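Local coordinates for protein transcriptional activator of comK gene (Bacillus halodurans, PDB 2HQB) that probably acts as a membrane-anchored, substrate-binding-protein-like activator of the competence gene comK, at residues Asn83-Pro86 / Asp87-Phe90; Asp166-Lys169 / Ala170-Phe174; Val227-Val230 / Asp231-Tyr234. One frame throughout, in Å; residues are numbered along the deposited sequence.

Overall arrangement
The chain folds as two alpha/beta domains, as in periplasmic binding proteins, each built round a six-stranded sheet. Interaction 1, first along the chain, is the turn leading into strand 89-93 of the parallel sheet. Interaction 2 follows, at the start of helix 167-178, which packs on strand 128-133 of the mixed sheet. Their centres lie about 43 Å apart, on opposite sides of the chain's centre. Interaction 3, the last, leaves strand 222-228 of the mixed sheet and enters helix 230-240, whose first residues pack on strands 89-93 and 102-107 of the parallel sheet. Its centre is about 24 Å from interaction 1 and 27 Å from interaction 2. It is thus one crossing between the domains.

Interaction 1: Asn83-Pro86 / Asp87-Phe90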
loop_
_atom_site.group_PDB
_atom_site.type_symbol
_atom_site.label_atom_id
_atom_site.label_comp_id
_atom_site.label_asym_id
_atom_site.label_seq_id
_atom_site.Cartn_x
_atom_site.Cartn_y
_atom_site.Cartn_z
ATOM N N ASN A 83 11.591 12.716 -22.201
ATOM C CA ASN A 83 12.327 13.844 -22.761
ATOM C C ASN A 83 11.797 14.330 -24.082
ATOM O O ASN A 83 12.201 15.386 -24.543
ATOM C CB ASN A 83 13.816 13.528 -22.898
ATOM C CG ASN A 83 14.577 13.843 -21.644
ATOM O OD1 ASN A 83 14.332 14.870 -21.005
ATOM N ND2 ASN A 83 15.513 12.972 -21.279
ATOM N N GLN A 84 10.920 13.561 -24.710
ATOM C CA GLN A 84 10.343 13.996 -25.970
ATOM C C GLN A 84 8.963 14.573 -25.730
ATOM O O GLN A 84 8.254 14.912 -26.667
ATOM C CB GLN A 84 10.252 12.849 -26.949
ATOM C CG GLN A 84 9.741 11.598 -26.361
ATOM C CD GLN A 84 9.826 10.463 -27.345
ATOM O OE1 GLN A 84 9.051 10.389 -28.303
ATOM N NE2 GLN A 84 10.785 9.574 -27.128
ATOM N N TYR A 85 8.598 14.685 -24.459
ATOM C CA TYR A 85 7.320 15.223 -24.071
ATOM C C TYR A 85 7.568 16.181 -22.932
ATOM O O TYR A 85 7.074 16.008 -21.822
ATOM C CB TYR A 85 6.415 14.107 -23.627
ATOM C CG TYR A 85 6.001 13.195 -24.742
ATOM C CD1 TYR A 85 6.613 11.955 -24.912
ATOM C CD2 TYR A 85 4.950 13.534 -25.591
ATOM C CE1 TYR A 85 6.187 11.068 -25.891
ATOM C CE2 TYR A 85 4.517 12.655 -26.581
ATOM C CZ TYR A 85 5.142 11.417 -26.721
ATOM O OH TYR A 85 4.716 10.514 -27.668
ATOM N N PRO A 86 8.332 17.234 -23.202
ATOM C CA PRO A 86 8.622 18.193 -22.130
ATOM C C PRO A 86 7.385 18.867 -21.560
ATOM O O PRO A 86 7.334 19.222 -20.384
ATOM C CB PRO A 86 9.603 19.159 -22.798
ATOM C CG PRO A 86 9.132 19.130 -24.258
ATOM C CD PRO A 86 8.857 17.681 -24.508
ATOM N N ASP A 87 6.383 19.015 -22.411
ATOM C CA ASP A 87 5.127 19.671 -22.052
ATOM C C ASP A 87 4.174 18.778 -21.240
ATOM O O ASP A 87 3.063 19.205 -20.887
ATOM C CB ASP A 87 4.440 20.146 -23.348
ATOM C CG ASP A 87 4.311 19.016 -24.416
ATOM O OD1 ASP A 87 5.244 18.179 -24.564
ATOM O OD2 ASP A 87 3.275 18.976 -25.130
ATOM N N VAL A 88 4.636 17.560 -20.935
ATOM C CA VAL A 88 3.873 16.519 -20.230
ATOM C C VAL A 88 4.641 15.984 -19.035
ATOM O O VAL A 88 5.827 15.684 -19.146
ATOM C CB VAL A 88 3.629 15.362 -21.188
ATOM C CG1 VAL A 88 2.780 14.270 -20.543
ATOM C CG2 VAL A 88 3.010 15.908 -22.438
ATOM N N HIS A 89 3.972 15.861 -17.897
ATOM C CA HIS A 89 4.604 15.353 -16.685
ATOM C C HIS A 89 4.253 13.876 -16.456
ATOM O O HIS A 89 3.110 13.451 -16.663
ATOM C CB HIS A 89 4.159 16.154 -15.483
ATOM C CG HIS A 89 5.025 15.953 -14.283
ATOM N ND1 HIS A 89 6.267 16.535 -14.161
ATOM C CD2 HIS A 89 4.834 15.231 -13.156
ATOM C CE1 HIS A 89 6.803 16.185 -13.008
ATOM N NE2 HIS A 89 5.953 15.395 -12.378
ATOM N N PHE A 90 5.231 13.103 -15.995
ATOM C CA PHE A 90 5.009 11.690 -15.800
ATOM C C PHE A 90 5.177 11.226 -14.353
ATOM O O PHE A 90 6.233 11.407 -13.764
ATOM C CB PHE A 90 5.957 10.900 -16.706
ATOM C CG PHE A 90 5.807 11.200 -18.186
ATOM C CD1 PHE A 90 6.342 12.356 -18.746
ATOM C CD2 PHE A 90 5.146 10.294 -19.037
ATOM C CE1 PHE A 90 6.225 12.606 -20.124
ATOM C CE2 PHE A 90 5.023 10.536 -20.433
ATOM C CZ PHE A 90 5.565 11.695 -20.966
#
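Tyr85 and Phe90 meet across a type I beta turn, Tyr85 to Val88, that leads the chain into strand 89-93. The edge of the Phe90 ring does the touching. Its CZ lies 3.7 Å from Tyr85 CB, close to the plane of the ring. The same edge faces the Tyr85 backbone, with CE1 3.9 Å from Tyr85 O. The two side chains run at a slant to each other, and the rings do not stack. Phe90 CG lies anti to its own carbonyl carbon (chi1 -59°), which carries the ring back toward Tyr85. Val88 adds a second apolar touch, with its CB 3.9 Å from Tyr85 CB. The turn itself is closed by Val88 N, which donates to Tyr85 O at 3.0 Å with an N-H...O angle of 153°. The donor sits above the carbonyl plane. Farther out, helix 49-61 covers this apolar side: Ile56 touches both Tyr85 and Phe90, and Val60 touches Val88. With an alanine in place of Phe90, Tyr85 CB would probably lose its aromatic neighbour, and a gap would be likely to open between Tyr85 and Ile56. The Phe90 ring also meets that of Phe78, from the helix before the turn. Asn101 ND2 makes weak hydrogen bonds to Tyr85 O and Val88 O, tying the turn to the lead-in of strand 102-107. The corner residues, Pro86 and Asp87, are exposed. There the Asp87 carboxylate folds back beside the N-CD side of the proline ring, with OD1 3.6 Å from Pro86 CD.

Interaction 2: Asp166-Lys169 / Ala170-Phe174; sequences DADK and ALELF
Asp168 and Glu172 stand one turn apart on the first turns of helix 167-178, whose N-cap is Asp166. Their side chains pass at a slant, and the two carboxylate planes are 62° apart. Asp168 OD2 and Glu172 OE2 come within 4.2 Å. These like charges probably repel, although acids are generally favoured near the N-terminal end of a helix. Glu172 leans back along the helix toward its start. Its CG is anti to the carbonyl carbon (chi1 -63°), and the chain carries OE2 to 3.5 Å from Lys169 CA. Lys169 itself takes another course. Its chain is fully extended, and its amino group is carried away from the helix, not toward Glu172. Leu171 is on another side, its CB and CG against Ala167 O. Ala167 and Leu171 both turn to helix 193-203, where they touch Pro195 and Ala199 respectively. Ala170 and Leu173 are buried against Val161, and Leu173 also reaches Ile132 of strand 128-133. The helix thus has a charged side and a side packed on the domain. Backbone bonds hold the helix that sets out these side chains. Ala170 N donates to Asp166 O at 2.9 Å, and Leu173 N to Lys169 O at 2.8 Å, each almost in line with the carbonyl bond. Glu172 N reaches Asp168 O at 2.9 Å, within the carbonyl plane. The first turn is closed at its start by the Asp166 side chain. Its OD1 accepts from Lys169 N at 3.0 Å, nearly straight at 169°, with the donor above the carboxylate plane.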
loop_
_atom_site.group_PDB
_atom_site.type_symbol
_atom_site.label_atom_id
_atom_site.label_comp_id
_atom_site.label_asym_id
_atom_site.label_seq_id
_atom_site.Cartn_x
_atom_site.Cartn_y
_atom_site.Cartn_z
ATOM N N ASP A 166 0.333 -16.071 -5.156
ATOM C CA ASP A 166 0.261 -17.495 -4.823
ATOM C C ASP A 166 -0.584 -17.836 -3.566
ATOM O O ASP A 166 -0.039 -18.198 -2.520
ATOM C CB ASP A 166 1.674 -18.032 -4.645
ATOM C CG ASP A 166 1.754 -19.525 -4.850
ATOM O OD1 ASP A 166 0.720 -20.198 -4.595
ATOM O OD2 ASP A 166 2.843 -20.015 -5.260
ATOM N N ALA A 167 -1.904 -17.756 -3.677
ATOM C CA ALA A 167 -2.777 -18.022 -2.553
ATOM C C ALA A 167 -2.550 -19.408 -1.982
ATOM O O ALA A 167 -2.748 -19.666 -0.787
ATOM C CB ALA A 167 -4.246 -17.867 -2.972
ATOM N N ASP A 168 -2.150 -20.306 -2.868
ATOM C CA ASP A 168 -1.908 -21.683 -2.512
ATOM C C ASP A 168 -0.820 -21.741 -1.456
ATOM O O ASP A 168 -1.097 -22.076 -0.298
ATOM C CB ASP A 168 -1.497 -22.430 -3.768
ATOM C CG ASP A 168 -1.705 -23.906 -3.652
ATOM O OD1 ASP A 168 -2.491 -24.312 -2.778
ATOM O OD2 ASP A 168 -1.099 -24.649 -4.447
ATOM N N LYS A 169 0.405 -21.392 -1.855
ATOM C CA LYS A 169 1.551 -21.392 -0.967
ATOM C C LYS A 169 1.261 -20.550 0.273
ATOM O O LYS A 169 1.525 -20.971 1.394
ATOM C CB LYS A 169 2.774 -20.823 -1.691
ATOM C CG LYS A 169 4.102 -21.013 -0.933
ATOM C CD LYS A 169 5.285 -20.517 -1.763
ATOM C CE LYS A 169 6.620 -20.719 -1.040
ATOM N NZ LYS A 169 7.793 -20.129 -1.775
ATOM N N ALA A 170 0.721 -19.353 0.065
ATOM C CA ALA A 170 0.407 -18.459 1.168
ATOM C C ALA A 170 -0.484 -19.168 2.169
ATOM O O ALA A 170 -0.352 -18.968 3.394
ATOM C CB ALA A 170 -0.298 -17.218 0.648
ATOM N N LEU A 171 -1.410 -19.981 1.657
ATOM C CA LEU A 171 -2.301 -20.691 2.546
ATOM C C LEU A 171 -1.522 -21.788 3.272
ATOM O O LEU A 171 -1.771 -22.023 4.476
ATOM C CB LEU A 171 -3.509 -21.259 1.800
ATOM C CG LEU A 171 -4.698 -20.322 1.572
ATOM C CD1 LEU A 171 -5.588 -20.986 0.547
ATOM C CD2 LEU A 171 -5.481 -20.017 2.879
ATOM N N GLU A 172 -0.580 -22.446 2.580
ATOM C CA GLU A 172 0.230 -23.467 3.252
ATOM C C GLU A 172 1.004 -22.813 4.405
ATOM O O GLU A 172 1.031 -23.340 5.517
ATOM C CB GLU A 172 1.225 -24.111 2.304
ATOM C CG GLU A 172 0.590 -24.850 1.165
ATOM C CD GLU A 172 1.614 -25.232 0.120
ATOM O OE1 GLU A 172 2.594 -25.918 0.500
ATOM O OE2 GLU A 172 1.447 -24.840 -1.066
ATOM N N LEU A 173 1.632 -21.670 4.141
ATOM C CA LEU A 173 2.355 -20.963 5.180
ATOM C C LEU A 173 1.397 -20.636 6.333
ATOM O O LEU A 173 1.792 -20.685 7.498
ATOM C CB LEU A 173 2.977 -19.678 4.630
ATOM C CG LEU A 173 3.986 -19.846 3.491
ATOM C CD1 LEU A 173 4.467 -18.468 3.023
ATOM C CD2 LEU A 173 5.153 -20.705 3.948
ATOM N N PHE A 174 0.143 -20.300 6.027
ATOM C CA PHE A 174 -0.824 -20.028 7.095
ATOM C C PHE A 174 -0.957 -21.276 7.963
ATOM O O PHE A 174 -0.818 -21.223 9.191
ATOM C CB PHE A 174 -2.210 -19.708 6.540
ATOM C CG PHE A 174 -3.278 -19.624 7.605
ATOM C CD1 PHE A 174 -3.108 -18.788 8.722
ATOM C CD2 PHE A 174 -4.451 -20.371 7.496
ATOM C CE1 PHE A 174 -4.090 -18.695 9.707
ATOM C CE2 PHE A 174 -5.451 -20.298 8.473
ATOM C CZ PHE A 174 -5.277 -19.456 9.586
#

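Interaction 3: Val227-Val230 / Asp231-Tyr234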
loop_
_atom_site.group_PDB
_atom_site.type_symbol
_atom_site.label_atom_id
_atom_site.label_comp_id
_atom_site.label_asym_id
_atom_site.label_seq_id
_atom_site.Cartn_x
_atom_site.Cartn_y
_atom_site.Cartn_z
ATOM N N VAL A 227 -3.406 0.575 6.272
ATOM C CA VAL A 227 -3.902 1.226 5.067
ATOM C C VAL A 227 -2.998 2.223 4.329
ATOM O O VAL A 227 -2.355 3.068 4.947
ATOM C CB VAL A 227 -5.215 1.938 5.409
ATOM C CG1 VAL A 227 -5.905 2.427 4.155
ATOM C CG2 VAL A 227 -6.094 1.001 6.195
ATOM N N GLN A 228 -2.963 2.105 2.998
ATOM C CA GLN A 228 -2.200 3.015 2.153
ATOM C C GLN A 228 -3.228 3.650 1.216
ATOM O O GLN A 228 -3.852 2.959 0.418
ATOM C CB GLN A 228 -1.127 2.258 1.376
ATOM C CG GLN A 228 -0.107 1.613 2.304
ATOM C CD GLN A 228 1.090 1.038 1.575
ATOM O OE1 GLN A 228 0.949 0.452 0.513
ATOM N NE2 GLN A 228 2.276 1.197 2.151
ATOM N N HIS A 229 -3.412 4.966 1.314
ATOM C CA HIS A 229 -4.430 5.625 0.504
ATOM C C HIS A 229 -4.007 6.062 -0.859
ATOM O O HIS A 229 -3.739 7.245 -1.086
ATOM C CB HIS A 229 -5.005 6.815 1.261
ATOM C CG HIS A 229 -5.470 6.468 2.640
ATOM N ND1 HIS A 229 -6.716 5.936 2.895
ATOM C CD2 HIS A 229 -4.831 6.513 3.832
ATOM C CE1 HIS A 229 -6.826 5.671 4.185
ATOM N NE2 HIS A 229 -5.697 6.012 4.775
ATOM N N VAL A 230 -3.978 5.097 -1.772
ATOM C CA VAL A 230 -3.611 5.326 -3.161
ATOM C C VAL A 230 -4.550 6.319 -3.840
ATOM O O VAL A 230 -4.101 7.205 -4.569
ATOM C CB VAL A 230 -3.646 4.009 -3.954
ATOM C CG1 VAL A 230 -3.263 4.264 -5.380
ATOM C CG2 VAL A 230 -2.682 2.995 -3.335
ATOM N N ASP A 231 -5.853 6.173 -3.602
ATOM C CA ASP A 231 -6.819 7.068 -4.228
ATOM C C ASP A 231 -6.529 8.487 -3.786
ATOM O O ASP A 231 -6.549 9.425 -4.599
ATOM C CB ASP A 231 -8.262 6.653 -3.895
ATOM C CG ASP A 231 -8.481 6.353 -2.403
ATOM O OD1 ASP A 231 -7.511 6.293 -1.609
ATOM O OD2 ASP A 231 -9.661 6.162 -2.034
ATOM N N ASP A 232 -6.228 8.632 -2.501
ATOM C CA ASP A 232 -5.892 9.934 -1.948
ATOM C C ASP A 232 -4.591 10.473 -2.508
ATOM O O ASP A 232 -4.503 11.631 -2.906
ATOM C CB ASP A 232 -5.783 9.843 -0.448
ATOM C CG ASP A 232 -7.103 9.706 0.177
ATOM O OD1 ASP A 232 -8.075 9.585 -0.603
ATOM O OD2 ASP A 232 -7.176 9.717 1.418
ATOM N N LEU A 233 -3.570 9.641 -2.523
ATOM C CA LEU A 233 -2.322 10.096 -3.066
ATOM C C LEU A 233 -2.490 10.563 -4.524
ATOM O O LEU A 233 -1.878 11.556 -4.927
ATOM C CB LEU A 233 -1.280 8.986 -2.992
ATOM C CG LEU A 233 0.098 9.584 -3.202
ATOM C CD1 LEU A 233 0.315 10.576 -2.084
ATOM C CD2 LEU A 233 1.171 8.511 -3.202
ATOM N N TYR A 234 -3.303 9.859 -5.315
ATOM C CA TYR A 234 -3.495 10.254 -6.715
ATOM C C TYR A 234 -4.049 11.647 -6.779
ATOM O O TYR A 234 -3.516 12.491 -7.459
ATOM C CB TYR A 234 -4.458 9.331 -7.466
ATOM C CG TYR A 234 -3.777 8.210 -8.205
ATOM C CD1 TYR A 234 -3.240 7.133 -7.519
ATOM C CD2 TYR A 234 -3.691 8.211 -9.591
ATOM C CE1 TYR A 234 -2.642 6.085 -8.189
ATOM C CE2 TYR A 234 -3.092 7.163 -10.266
ATOM C CZ TYR A 234 -2.570 6.102 -9.553
ATOM O OH TYR A 234 -1.956 5.042 -10.183
#
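The side chains of His229, the N-cap of helix 230-240, and Asp232 lie side by side, ring and carboxylate planes 18° apart. Asp232 OD2 comes 3.6 Å from His229 CB. Val227 CG1 sits over one face of the imidazole, toward its rim. The ring is held from the far end, where NE2 is hydrogen-bonded to Ser261 OG. The second flat group is the Tyr234 ring, one helical turn beyond Val230. The edge at CD1 and CE1 faces Val230: the valine carbonyl oxygen lies in the ring plane, and CG1 is 3.4 Å from CE1. Val230 CG1 is anti to the backbone N (chi1 -180°), which sets this methyl alongside the ring. Tyr234 meets the rings of Phe68 and Phe93 of the parallel-sheet domain. His229 is the centre of an inverse gamma turn. Here the chain bends from strand 222-228 into the helix and crosses between the domains, consistent with the crossings of periplasmic binding proteins. Leu233 N to His229 O (2.8 Å) and Tyr234 N to Val230 O (2.9 Å) begin the helical bonding. The Asp231 carboxylate folds back toward the helix start, and its OD1 accepts from Asp232 N at 2.8 Å, from above its plane.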